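Local coordinates for protein putative alpha-L-fucosidase (Bacteroides thetaiotaomicron VPI-5482, PDB 3GZA) that probably hydrolyses alpha-L-fucosidic bonds as a putatively exported glycoside hydrolase of family 29, at residues Leu15-Ala20 with Asp175-Trp180; Lys74-Thr79 with Tyr121-Gly126; Leu169-Gly174 with Asn200-Asn205; Asp186-Asp191 with Tyr209-Arg214. One frame throughout, in Å; residues are numbered along the deposited sequence. Where two conformers were deposited one is given.

Interaction 1: residues Leu15-Ala20 with Asp175-Trp180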
# COMPACT_ATOMS: atom_id res chain seq x y z
N LEU A 15 -9.94 -36.69 -3.30
CA LEU A 15 -11.27 -37.34 -3.35
C LEU A 15 -12.39 -36.30 -3.16
O LEU A 15 -13.41 -36.36 -3.86
CB LEU A 15 -11.36 -38.47 -2.33
CG LEU A 15 -10.41 -39.66 -2.59
CD1 LEU A 15 -10.61 -40.70 -1.49
CD2 LEU A 15 -10.66 -40.31 -3.94
N LYS A 16 -12.17 -35.30 -2.30
CA LYS A 16 -13.19 -34.27 -2.04
C LYS A 16 -13.43 -33.38 -3.24
O LYS A 16 -14.44 -32.73 -3.31
CB LYS A 16 -12.86 -33.42 -0.81
CG LYS A 16 -11.53 -32.71 -0.85
CD LYS A 16 -11.33 -31.77 0.33
CE LYS A 16 -9.98 -31.10 0.25
NZ LYS A 16 -8.90 -32.09 0.45
N TRP A 17 -12.48 -33.34 -4.18
CA TRP A 17 -12.63 -32.60 -5.43
C TRP A 17 -13.72 -33.29 -6.26
O TRP A 17 -14.72 -32.66 -6.68
CB TRP A 17 -11.30 -32.56 -6.21
CG TRP A 17 -11.51 -32.04 -7.56
CD1 TRP A 17 -11.52 -32.77 -8.72
CD2 TRP A 17 -11.84 -30.69 -7.93
NE1 TRP A 17 -11.86 -31.95 -9.77
CE2 TRP A 17 -12.03 -30.68 -9.33
CE3 TRP A 17 -11.99 -29.49 -7.22
CZ2 TRP A 17 -12.36 -29.53 -10.00
CZ3 TRP A 17 -12.36 -28.37 -7.89
CH2 TRP A 17 -12.52 -28.40 -9.27
N HIS A 18 -13.53 -34.57 -6.51
CA HIS A 18 -14.51 -35.32 -7.31
C HIS A 18 -15.87 -35.37 -6.62
O HIS A 18 -16.89 -35.22 -7.26
CB HIS A 18 -14.05 -36.75 -7.51
CG HIS A 18 -12.81 -36.88 -8.32
ND1 HIS A 18 -12.80 -36.77 -9.70
CD2 HIS A 18 -11.52 -37.06 -7.95
CE1 HIS A 18 -11.56 -36.92 -10.14
NE2 HIS A 18 -10.77 -37.11 -9.10
N GLU A 19 -15.87 -35.68 -5.32
CA GLU A 19 -17.14 -35.85 -4.59
C GLU A 19 -17.98 -34.59 -4.46
O GLU A 19 -19.20 -34.70 -4.35
CB GLU A 19 -16.86 -36.38 -3.20
CG GLU A 19 -16.23 -37.74 -3.22
CD GLU A 19 -15.52 -38.11 -1.88
OE1 GLU A 19 -15.01 -37.21 -1.13
OE2 GLU A 19 -15.40 -39.32 -1.63
N ALA A 20 -17.35 -33.43 -4.42
CA ALA A 20 -18.12 -32.19 -4.29
C ALA A 20 -19.04 -31.98 -5.45
O ALA A 20 -20.18 -31.52 -5.25
CB ALA A 20 -17.18 -30.98 -4.13
N ASP A 175 -8.79 -24.98 8.16
CA ASP A 175 -8.44 -25.88 7.05
C ASP A 175 -9.23 -25.53 5.81
O ASP A 175 -10.44 -25.30 5.86
CB ASP A 175 -8.64 -27.33 7.45
CG ASP A 175 -7.68 -27.78 8.56
OD1 ASP A 175 -6.69 -27.07 8.84
OD2 ASP A 175 -7.90 -28.86 9.15
N LEU A 176 -8.52 -25.43 4.69
CA LEU A 176 -9.09 -24.95 3.44
C LEU A 176 -9.24 -26.06 2.38
O LEU A 176 -8.50 -27.05 2.35
CB LEU A 176 -8.18 -23.88 2.85
CG LEU A 176 -7.91 -22.68 3.75
CD1 LEU A 176 -6.85 -21.75 3.15
CD2 LEU A 176 -9.21 -21.97 4.07
N TYR A 177 -10.23 -25.84 1.54
CA TYR A 177 -10.57 -26.76 0.47
C TYR A 177 -9.59 -26.65 -0.66
O TYR A 177 -9.14 -27.66 -1.18
CB TYR A 177 -12.00 -26.46 0.00
CG TYR A 177 -12.51 -27.42 -1.05
CD1 TYR A 177 -13.04 -28.64 -0.70
CD2 TYR A 177 -12.54 -27.05 -2.41
CE1 TYR A 177 -13.52 -29.53 -1.67
CE2 TYR A 177 -12.99 -27.96 -3.36
CZ TYR A 177 -13.53 -29.17 -2.99
OH TYR A 177 -14.02 -30.03 -3.96
N MSE A 178 -9.33 -25.41 -1.07
CA MSE A 178 -8.35 -25.15 -2.10
C MSE A 178 -7.77 -23.77 -1.88
O MSE A 178 -8.38 -22.93 -1.16
CB MSE A 178 -8.99 -25.12 -3.51
CG MSE A 178 -9.91 -24.00 -3.80
SE MSE A 178 -10.39 -23.81 -5.63
CE MSE A 178 -11.53 -25.36 -5.83
N ILE A 179 -6.61 -23.57 -2.49
CA ILE A 179 -5.99 -22.26 -2.70
C ILE A 179 -5.93 -22.19 -4.23
O ILE A 179 -5.34 -23.07 -4.86
CB ILE A 179 -4.58 -22.06 -2.14
CG1 ILE A 179 -4.62 -22.00 -0.60
CG2 ILE A 179 -3.94 -20.79 -2.76
CD1 ILE A 179 -5.36 -20.82 0.03
N TRP A 180 -6.57 -21.16 -4.79
CA TRP A 180 -6.66 -20.91 -6.22
C TRP A 180 -5.96 -19.61 -6.52
O TRP A 180 -6.38 -18.55 -6.06
CB TRP A 180 -8.13 -20.76 -6.60
CG TRP A 180 -8.50 -20.51 -8.05
CD1 TRP A 180 -7.69 -20.08 -9.08
CD2 TRP A 180 -9.82 -20.58 -8.61
NE1 TRP A 180 -8.40 -19.96 -10.24
CE2 TRP A 180 -9.72 -20.25 -9.97
CE3 TRP A 180 -11.08 -20.92 -8.08
CZ2 TRP A 180 -10.82 -20.22 -10.81
CZ3 TRP A 180 -12.17 -20.90 -8.92
CH2 TRP A 180 -12.05 -20.50 -10.25

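Interaction 2: residues Lys74-Thr79 with Tyr121-Gly126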
# COMPACT_ATOMS: atom_id res chain seq x y z
N LYS A 74 -20.92 -27.51 -2.81
CA LYS A 74 -20.37 -28.17 -1.63
C LYS A 74 -19.14 -27.44 -1.09
O LYS A 74 -18.63 -27.78 -0.00
CB LYS A 74 -20.08 -29.66 -1.88
CG LYS A 74 -21.31 -30.45 -2.27
CD LYS A 74 -22.36 -30.44 -1.17
CE LYS A 74 -23.59 -31.27 -1.57
NZ LYS A 74 -23.22 -32.66 -1.81
N PHE A 75 -18.58 -26.55 -1.91
CA PHE A 75 -17.44 -25.74 -1.51
C PHE A 75 -17.67 -24.35 -2.03
O PHE A 75 -18.46 -24.14 -2.97
CB PHE A 75 -16.10 -26.30 -1.99
CG PHE A 75 -15.95 -26.34 -3.46
CD1 PHE A 75 -16.25 -27.51 -4.15
CD2 PHE A 75 -15.36 -25.32 -4.16
CE1 PHE A 75 -16.08 -27.60 -5.50
CE2 PHE A 75 -15.18 -25.40 -5.51
CZ PHE A 75 -15.51 -26.58 -6.19
N ALA A 76 -17.02 -23.37 -1.40
CA ALA A 76 -17.20 -21.95 -1.80
C ALA A 76 -15.84 -21.27 -1.58
O ALA A 76 -15.19 -21.50 -0.58
CB ALA A 76 -18.32 -21.25 -0.98
N VAL A 77 -15.47 -20.45 -2.55
CA VAL A 77 -14.17 -19.78 -2.60
C VAL A 77 -14.38 -18.28 -2.72
O VAL A 77 -15.24 -17.83 -3.47
CB VAL A 77 -13.39 -20.32 -3.83
CG1 VAL A 77 -11.98 -19.69 -3.96
CG2 VAL A 77 -13.28 -21.86 -3.80
N LEU A 78 -13.56 -17.50 -2.01
CA LEU A 78 -13.59 -16.05 -2.08
C LEU A 78 -12.27 -15.48 -2.54
O LEU A 78 -11.23 -15.95 -2.15
CB LEU A 78 -13.85 -15.49 -0.66
CG LEU A 78 -13.78 -13.97 -0.50
CD1 LEU A 78 -14.82 -13.22 -1.38
CD2 LEU A 78 -13.92 -13.50 1.00
N THR A 79 -12.34 -14.49 -3.43
CA THR A 79 -11.17 -13.76 -3.87
C THR A 79 -10.65 -12.87 -2.73
O THR A 79 -11.19 -11.78 -2.48
CB THR A 79 -11.45 -12.88 -5.09
OG1 THR A 79 -12.48 -11.96 -4.76
CG2 THR A 79 -11.90 -13.71 -6.30
N TYR A 121 -22.83 -23.60 7.36
CA TYR A 121 -23.77 -24.25 6.47
C TYR A 121 -23.25 -25.52 5.84
O TYR A 121 -23.90 -26.11 4.98
CB TYR A 121 -24.30 -23.28 5.43
CG TYR A 121 -25.05 -22.14 6.09
CD1 TYR A 121 -26.32 -22.32 6.57
CD2 TYR A 121 -24.45 -20.91 6.26
CE1 TYR A 121 -27.00 -21.27 7.23
CE2 TYR A 121 -25.09 -19.87 6.89
CZ TYR A 121 -26.34 -20.04 7.36
OH TYR A 121 -26.98 -18.99 7.98
N GLY A 122 -22.07 -25.94 6.24
CA GLY A 122 -21.56 -27.19 5.75
C GLY A 122 -20.90 -27.17 4.40
O GLY A 122 -20.91 -28.20 3.71
N LEU A 123 -20.43 -26.01 3.95
CA LEU A 123 -19.67 -25.91 2.71
C LEU A 123 -18.20 -25.79 3.11
O LEU A 123 -17.88 -25.24 4.17
CB LEU A 123 -20.11 -24.76 1.81
CG LEU A 123 -21.26 -25.04 0.84
CD1 LEU A 123 -22.54 -25.34 1.61
CD2 LEU A 123 -21.40 -23.89 -0.13
N GLN A 124 -17.33 -26.39 2.32
CA GLN A 124 -15.90 -26.33 2.57
C GLN A 124 -15.35 -25.03 1.97
O GLN A 124 -15.52 -24.76 0.79
CB GLN A 124 -15.21 -27.54 1.93
CG GLN A 124 -15.67 -28.85 2.59
CD GLN A 124 -15.22 -30.12 1.83
OE1 GLN A 124 -14.08 -30.51 1.90
NE2 GLN A 124 -16.14 -30.75 1.13
N PRO A 125 -14.67 -24.21 2.79
CA PRO A 125 -14.15 -22.95 2.28
C PRO A 125 -12.83 -23.02 1.62
O PRO A 125 -11.96 -23.71 2.12
CB PRO A 125 -13.99 -22.10 3.57
CG PRO A 125 -13.76 -23.07 4.61
CD PRO A 125 -14.46 -24.34 4.25
N GLY A 126 -12.69 -22.33 0.51
CA GLY A 126 -11.41 -22.15 -0.13
C GLY A 126 -11.11 -20.67 -0.32
O GLY A 126 -11.97 -19.84 -0.19
O HOH W 1 -19.06 -29.74 1.99

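Interaction 3: residues Leu169-Gly174 with Asn200-Asn205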
# COMPACT_ATOMS: atom_id res chain seq x y z
N LEU A 169 -3.12 -16.40 5.06
CA LEU A 169 -4.35 -17.05 4.62
C LEU A 169 -4.41 -18.52 4.92
O LEU A 169 -5.49 -19.07 5.18
CB LEU A 169 -4.62 -16.73 3.16
CG LEU A 169 -4.92 -15.24 2.89
CD1 LEU A 169 -4.71 -14.82 1.41
CD2 LEU A 169 -6.32 -14.77 3.42
N CYS A 170 -3.23 -19.16 4.97
CA CYS A 170 -3.13 -20.62 5.27
C CYS A 170 -2.99 -20.95 6.74
O CYS A 170 -2.99 -22.13 7.09
CB CYS A 170 -1.96 -21.25 4.51
SG CYS A 170 -2.20 -21.37 2.71
N THR A 171 -2.82 -19.94 7.59
CA THR A 171 -2.63 -20.20 9.03
C THR A 171 -3.68 -19.62 9.95
O THR A 171 -3.79 -20.08 11.08
CB THR A 171 -1.24 -19.71 9.52
OG1 THR A 171 -1.13 -18.28 9.26
CG2 THR A 171 -0.12 -20.50 8.78
N ARG A 172 -4.45 -18.65 9.48
CA ARG A 172 -5.36 -17.96 10.40
C ARG A 172 -6.84 -18.20 10.13
O ARG A 172 -7.66 -17.61 10.83
CB ARG A 172 -5.11 -16.45 10.28
CG ARG A 172 -3.73 -16.02 10.61
CD ARG A 172 -3.54 -14.53 10.33
NE ARG A 172 -2.18 -14.09 10.63
CZ ARG A 172 -1.82 -12.81 10.56
NH1 ARG A 172 -2.69 -11.89 10.17
NH2 ARG A 172 -0.59 -12.48 10.85
N TYR A 173 -7.17 -19.06 9.16
CA TYR A 173 -8.56 -19.24 8.73
C TYR A 173 -9.03 -20.70 8.68
O TYR A 173 -10.01 -20.99 8.00
CB TYR A 173 -8.77 -18.54 7.39
CG TYR A 173 -8.51 -17.05 7.50
CD1 TYR A 173 -9.47 -16.15 7.93
CD2 TYR A 173 -7.25 -16.53 7.19
CE1 TYR A 173 -9.17 -14.79 8.08
CE2 TYR A 173 -6.95 -15.21 7.32
CZ TYR A 173 -7.93 -14.31 7.77
OH TYR A 173 -7.64 -12.99 7.99
N GLY A 174 -8.38 -21.55 9.44
CA GLY A 174 -8.76 -22.96 9.48
C GLY A 174 -8.33 -23.73 8.24
O GLY A 174 -7.62 -23.23 7.39
N ASN A 200 1.91 -26.81 1.53
CA ASN A 200 2.13 -28.17 2.01
C ASN A 200 2.30 -28.25 3.51
O ASN A 200 1.84 -29.17 4.15
CB ASN A 200 3.38 -28.77 1.36
CG ASN A 200 3.14 -29.27 -0.05
OD1 ASN A 200 1.98 -29.59 -0.42
ND2 ASN A 200 4.22 -29.39 -0.83
N LYS A 201 2.98 -27.26 4.08
CA LYS A 201 3.22 -27.27 5.50
C LYS A 201 1.96 -26.98 6.31
O LYS A 201 1.65 -27.71 7.28
CB LYS A 201 4.27 -26.23 5.85
CG LYS A 201 4.58 -26.13 7.33
CD LYS A 201 5.72 -25.20 7.61
CE LYS A 201 6.06 -25.18 9.10
NZ LYS A 201 7.20 -24.24 9.36
N TYR A 202 1.28 -25.91 5.96
CA TYR A 202 0.15 -25.45 6.77
C TYR A 202 -1.19 -25.99 6.36
O TYR A 202 -2.10 -26.00 7.16
CB TYR A 202 0.13 -23.94 6.79
CG TYR A 202 1.37 -23.37 7.43
CD1 TYR A 202 1.64 -23.57 8.78
CD2 TYR A 202 2.28 -22.65 6.68
CE1 TYR A 202 2.81 -23.06 9.37
CE2 TYR A 202 3.44 -22.15 7.27
CZ TYR A 202 3.68 -22.36 8.59
OH TYR A 202 4.81 -21.82 9.13
N GLN A 203 -1.30 -26.45 5.12
CA GLN A 203 -2.54 -26.92 4.54
C GLN A 203 -2.32 -28.22 3.76
O GLN A 203 -2.65 -28.27 2.56
CB GLN A 203 -3.09 -25.82 3.64
CG GLN A 203 -3.58 -24.57 4.35
CD GLN A 203 -4.85 -24.75 5.11
OE1 GLN A 203 -5.68 -25.60 4.77
NE2 GLN A 203 -5.04 -23.93 6.13
N PRO A 204 -1.83 -29.26 4.42
CA PRO A 204 -1.51 -30.51 3.74
C PRO A 204 -2.67 -31.19 3.01
O PRO A 204 -2.40 -31.99 2.12
CB PRO A 204 -0.93 -31.40 4.86
CG PRO A 204 -1.53 -30.84 6.06
CD PRO A 204 -1.52 -29.38 5.85
N ASN A 205 -3.92 -30.92 3.35
CA ASN A 205 -5.05 -31.54 2.63
C ASN A 205 -5.78 -30.59 1.72
O ASN A 205 -6.81 -30.93 1.19
CB ASN A 205 -6.02 -32.11 3.63
CG ASN A 205 -5.42 -33.24 4.39
OD1 ASN A 205 -4.99 -34.24 3.80
ND2 ASN A 205 -5.35 -33.08 5.69
O HOH W 2 -2.68 -24.29 9.54

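Interaction 4: residues Asp186-Asp191 with Tyr209-Arg214. With EDO (1,2-ethanediol), chain E.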
# COMPACT_ATOMS: atom_id res chain seq x y z
N ASP A 186 2.80 -19.07 -11.27
CA ASP A 186 3.97 -19.04 -12.13
C ASP A 186 5.09 -20.01 -11.66
O ASP A 186 4.82 -21.17 -11.31
CB ASP A 186 4.40 -17.57 -12.30
CG ASP A 186 5.37 -17.35 -13.43
OD1 ASP A 186 5.04 -17.56 -14.62
OD2 ASP A 186 6.54 -16.96 -13.15
N ASP A 187 6.34 -19.54 -11.66
CA ASP A 187 7.50 -20.38 -11.50
C ASP A 187 8.33 -19.90 -10.31
O ASP A 187 8.88 -18.81 -10.37
CB ASP A 187 8.31 -20.32 -12.81
CG ASP A 187 9.54 -21.16 -12.81
OD1 ASP A 187 9.95 -21.72 -11.75
OD2 ASP A 187 10.17 -21.30 -13.92
N PRO A 188 8.46 -20.72 -9.26
CA PRO A 188 9.17 -20.27 -8.08
C PRO A 188 10.65 -20.07 -8.27
O PRO A 188 11.28 -19.51 -7.38
CB PRO A 188 8.86 -21.38 -7.06
CG PRO A 188 8.55 -22.55 -7.84
CD PRO A 188 7.92 -22.09 -9.09
N ARG A 189 11.21 -20.55 -9.38
CA ARG A 189 12.63 -20.38 -9.69
C ARG A 189 12.83 -19.07 -10.45
O ARG A 189 13.96 -18.69 -10.74
CB ARG A 189 13.20 -21.59 -10.49
CG ARG A 189 13.44 -22.84 -9.57
CD ARG A 189 13.55 -24.21 -10.26
NE ARG A 189 12.32 -24.45 -11.00
CZ ARG A 189 11.11 -24.73 -10.43
NH1 ARG A 189 10.91 -24.97 -9.14
NH2 ARG A 189 10.08 -24.82 -11.19
N ALA A 190 11.74 -18.39 -10.78
CA ALA A 190 11.78 -17.16 -11.58
C ALA A 190 10.89 -16.09 -10.98
O ALA A 190 11.12 -15.67 -9.86
CB ALA A 190 11.40 -17.47 -13.04
N ASP A 191 9.83 -15.66 -11.67
CA ASP A 191 9.05 -14.55 -11.14
C ASP A 191 8.05 -14.91 -10.04
O ASP A 191 7.50 -14.04 -9.32
CB ASP A 191 8.25 -13.89 -12.25
CG ASP A 191 9.09 -13.14 -13.24
OD1 ASP A 191 10.19 -12.66 -12.89
OD2 ASP A 191 8.59 -13.03 -14.40
N TYR A 209 -3.84 -25.10 -6.44
CA TYR A 209 -4.17 -24.78 -7.81
C TYR A 209 -3.68 -23.37 -8.09
O TYR A 209 -4.41 -22.40 -7.80
CB TYR A 209 -5.67 -24.97 -8.02
CG TYR A 209 -6.11 -24.65 -9.40
CD1 TYR A 209 -5.83 -25.50 -10.45
CD2 TYR A 209 -6.82 -23.50 -9.67
CE1 TYR A 209 -6.20 -25.18 -11.73
CE2 TYR A 209 -7.17 -23.16 -10.99
CZ TYR A 209 -6.84 -24.01 -12.00
OH TYR A 209 -7.11 -23.77 -13.32
N HIS A 210 -2.52 -23.16 -8.70
CA HIS A 210 -1.60 -24.11 -9.30
C HIS A 210 -0.35 -23.32 -9.64
O HIS A 210 -0.35 -22.10 -9.55
CB HIS A 210 -2.17 -24.70 -10.60
CG HIS A 210 -2.61 -23.67 -11.58
ND1 HIS A 210 -1.90 -23.38 -12.72
CD2 HIS A 210 -3.71 -22.87 -11.60
CE1 HIS A 210 -2.54 -22.43 -13.40
NE2 HIS A 210 -3.66 -22.14 -12.76
N ASN A 211 0.72 -24.01 -9.99
CA ASN A 211 1.92 -23.33 -10.50
C ASN A 211 2.62 -24.22 -11.52
O ASN A 211 2.08 -25.25 -11.94
CB ASN A 211 2.82 -22.82 -9.39
CG ASN A 211 3.61 -23.90 -8.71
OD1 ASN A 211 3.46 -25.10 -9.00
ND2 ASN A 211 4.44 -23.50 -7.74
N ILE A 212 3.82 -23.84 -11.96
CA ILE A 212 4.49 -24.62 -12.97
C ILE A 212 4.82 -26.03 -12.57
O ILE A 212 5.06 -26.87 -13.40
CB ILE A 212 5.78 -23.86 -13.46
CG1 ILE A 212 6.22 -24.31 -14.84
CG2 ILE A 212 6.92 -23.94 -12.40
CD1 ILE A 212 7.16 -23.30 -15.45
N ASP A 213 4.91 -26.27 -11.27
CA ASP A 213 5.32 -27.59 -10.74
C ASP A 213 4.14 -28.50 -10.43
O ASP A 213 4.29 -29.73 -10.47
CB ASP A 213 6.09 -27.42 -9.43
CG ASP A 213 7.40 -26.72 -9.61
OD1 ASP A 213 8.04 -26.88 -10.67
OD2 ASP A 213 7.82 -25.97 -8.69
N ARG A 214 3.00 -27.91 -10.12
CA ARG A 214 1.87 -28.65 -9.61
C ARG A 214 0.51 -28.01 -9.80
O ARG A 214 0.33 -26.82 -9.55
CB ARG A 214 2.10 -28.82 -8.09
CG ARG A 214 1.01 -29.58 -7.38
CD ARG A 214 1.30 -29.65 -5.92
NE ARG A 214 0.17 -30.06 -5.09
CZ ARG A 214 0.20 -30.09 -3.77
NH1 ARG A 214 1.31 -29.84 -3.10
NH2 ARG A 214 -0.87 -30.45 -3.08
C1 EDO E . 12.33 -23.30 -5.25
O1 EDO E . 11.94 -23.97 -6.47
C2 EDO E . 12.77 -21.88 -5.52
O2 EDO E . 14.22 -21.81 -5.56

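Interaction 1: residues Leu15-Ala20 with Asp175-Trp180
At the N-terminal end of the barrel strands of this TIM-barrel-type domain, Tyr177, just ahead of strand 178-181, reaches out to the short helix 15-20. Its OH donates a hydrogen bond of 2.8 Å to Lys16 O. The phenol comes from above the carbonyl plane, at a C=O...OH angle of 114°. Within the helix the same oxygen accepts Ala20 N at 3.2 Å, and the two donors reach it from opposite faces of the carbonyl plane. Tyr177 can span the gap because its CG is anti to the backbone N (chi1 -176°), which turns the ring toward the helix. A long, rigid side chain with a polar end suits the place: the hydroxyl is satisfied in a buried setting while the ring fills space between helix and strand. Lys16 runs past the ring in the opposite direction, its CD 3.7 Å from Tyr177 CD1. The aliphatic chain thus packs on the tyrosine and carries NZ on to the carbonyls of His13 and Asn205. Farther along the same side of the ring, toward the hydroxyl, Trp17 crosses Tyr177 at about a right angle. The CE of selenomethionine Met178 meets the rim of the indole near its plane, 3.7 Å from Trp17 CZ3. On the opposite side of the tyrosine, Ala20, small enough to admit the hydroxyl, brings its CB to 3.3 Å from Tyr177 OH. Phe75 stacks on Tyr177 and Phe217 on Trp17. The helix, just before strand 22-26, thus covers the N-terminal end of this barrel, a closure seen in TIM-barrel folds.

Interaction 2: residues Lys74-Thr79 with Tyr121-Gly126
Neighbouring parallel strands of the TIM-barrel-type sheet, 75-79 and 124-126, pair here, with Phe75 opposite Gln124 and Val77 opposite Gly126. Three sound backbone bonds zip them together: Gln124 N to Lys74 O (3.0 Å), Ala76 N to Gln124 O (3.0 Å) and Gly126 N to Ala76 O (2.9 Å). A fourth, Leu78 N to Gly126 O, is weak. Proline suits position 125 because its nitrogen is not called on by strand 75-79, while its CA-H still approaches Ala76 O. At Gly126 the absence of a side chain lets Val77 CG2 lie 4.1 Å from Gly126 CA. Phe75 and Val77 share one face of the sheet, where Phe75 packs on Trp17 and Ala20 of helix 15-20. Ala76 projects from the other face, and its small CB lets Phe114 and Cys118 of helix 110-121 come close, with Leu123 CD2 beside it at 4.1 Å. Farther out, that helix ends in a Schellman motif: Gly122 takes the positive phi (82°) that reverses the chain toward its strand, and at these backbone angles a side chain would press on the carbonyl O of the preceding residue, which suits glycine. A water links the start of strand 75-79 to this turn before the other strand, donating to Lys74 O at 2.8 Å and Gly122 O at 3.0 Å and accepting from Gln124 NE2 at 3.2 Å.

Interaction 3: residues Leu169-Gly174 with Asn200-Asn205
Gln203 and Tyr202 present two very different surfaces to Cys170 and its neighbours, one a polar amide, the other a flat ring. Gln203 turns its CG away from its own carbonyl carbon (chi1 -69°) and bends again at chi2, which lays CG against Cys170 CB at 3.7 Å and brings the amide nitrogen between two backbone oxygens. NE2 donates to Cys170 O at 2.9 Å, a nearly straight bond (171°) lying in the amide plane but meeting the carbonyl from above its own plane. The second N-H goes to Gly174 O at 3.0 Å, somewhat tilted from the amide plane. With OE1 accepting from Leu176 N, both ends of the amide are used and its rotation is fixed; glutamine, offering donors and an acceptor on a flexible arm, fits this buried position well. The ring of Tyr202 meets an apolar partner instead. Thr171 CG2 sits over one face, 3.6 Å from the ring centroid and 18° off the normal, a CH-pi contact, while Lys201 CG covers the opposite face. Thr171 can offer its methyl because OG1 is turned back to Thr167 O of its own helix. Between these zones Cys170 CB packs on Tyr202 CB at 4.1 Å, a small side chain that allows close approach, and a water bridges Cys170 O and Tyr202 O. Gly174, at positive phi, lets the chain turn toward strand 178-181. One amide thus satisfies backbone carbonyls at a helix end and the following turn, where helices 148-171 and 196-202 lead to strands 178-181 and 207-209 of the TIM-type barrel.

Interaction 4: residues Asp186-Asp191 with Tyr209-Arg214
A salt bridge joins Arg189 to Asp213, in two loops that follow barrel strands 178-181 and 207-209. The guanidinium grips the carboxylate end-on, one nitrogen to each oxygen: NH2 to Asp213 OD1 at 2.9 Å, and NH1 to the syn lone pair of Asp213 OD2 at 3.3 Å. The two planes are turned 39° apart. Asp213 OD2 lies in the guanidinium plane, whereas Asp213 OD1 is tilted from it. The bend of Arg189 at chi3 (-58°) folds the group back, placing NH2 3.2 Å from Asp187 OD1 as well, a contact of charges alone. Among backbone bonds, Ile212 N donates to Asp186 O at 2.9 Å and ties the loops directly. Asx turns shape each side: Asp187 OD1 takes Arg189 N, and Asn211 OD1 takes both Asp213 N and Arg214 N, a task suited to a short amide side chain. The apolar share belongs to Ile212, whose CG2 lies 3.9 Å from Pro188 CD and also packs beside Asp187. Pro188, rigid at the second position of a type I turn, places its CG next to Asp213 OD2. A 1,2-ethanediol, probably from the crystallisation liquor, accepts a weak bond from Arg189 NH1. Arg244 also bridges to Asp213, so two arginines interleave with two aspartates; this alternation of charges probably offsets the repulsion between the Asp187 and Asp213 carboxylates.

All four contacts belong to the TIM-barrel-type domain. Interactions 1 and 2 lie closest, 9 Å between centres, and meet on adjacent strands 124-129 and 178-181; interaction 2 is nested along the chain inside the loop closed by interaction 1. Interaction 3, centred 13 Å from interaction 1, flanks strand 178-181 with the helices before and after it, and its segments alternate with those of interaction 4. Interactions 2 and 4 are farthest apart, 24 Å between centres. Interactions 1 and 3 lie at the N-terminal strand ends; interaction 2 begins there and runs into the sheet. Interaction 4 joins loops beyond the C-terminal ends, where TIM barrels carry their active sites and Tyr209 and His210 bind a buffer molecule.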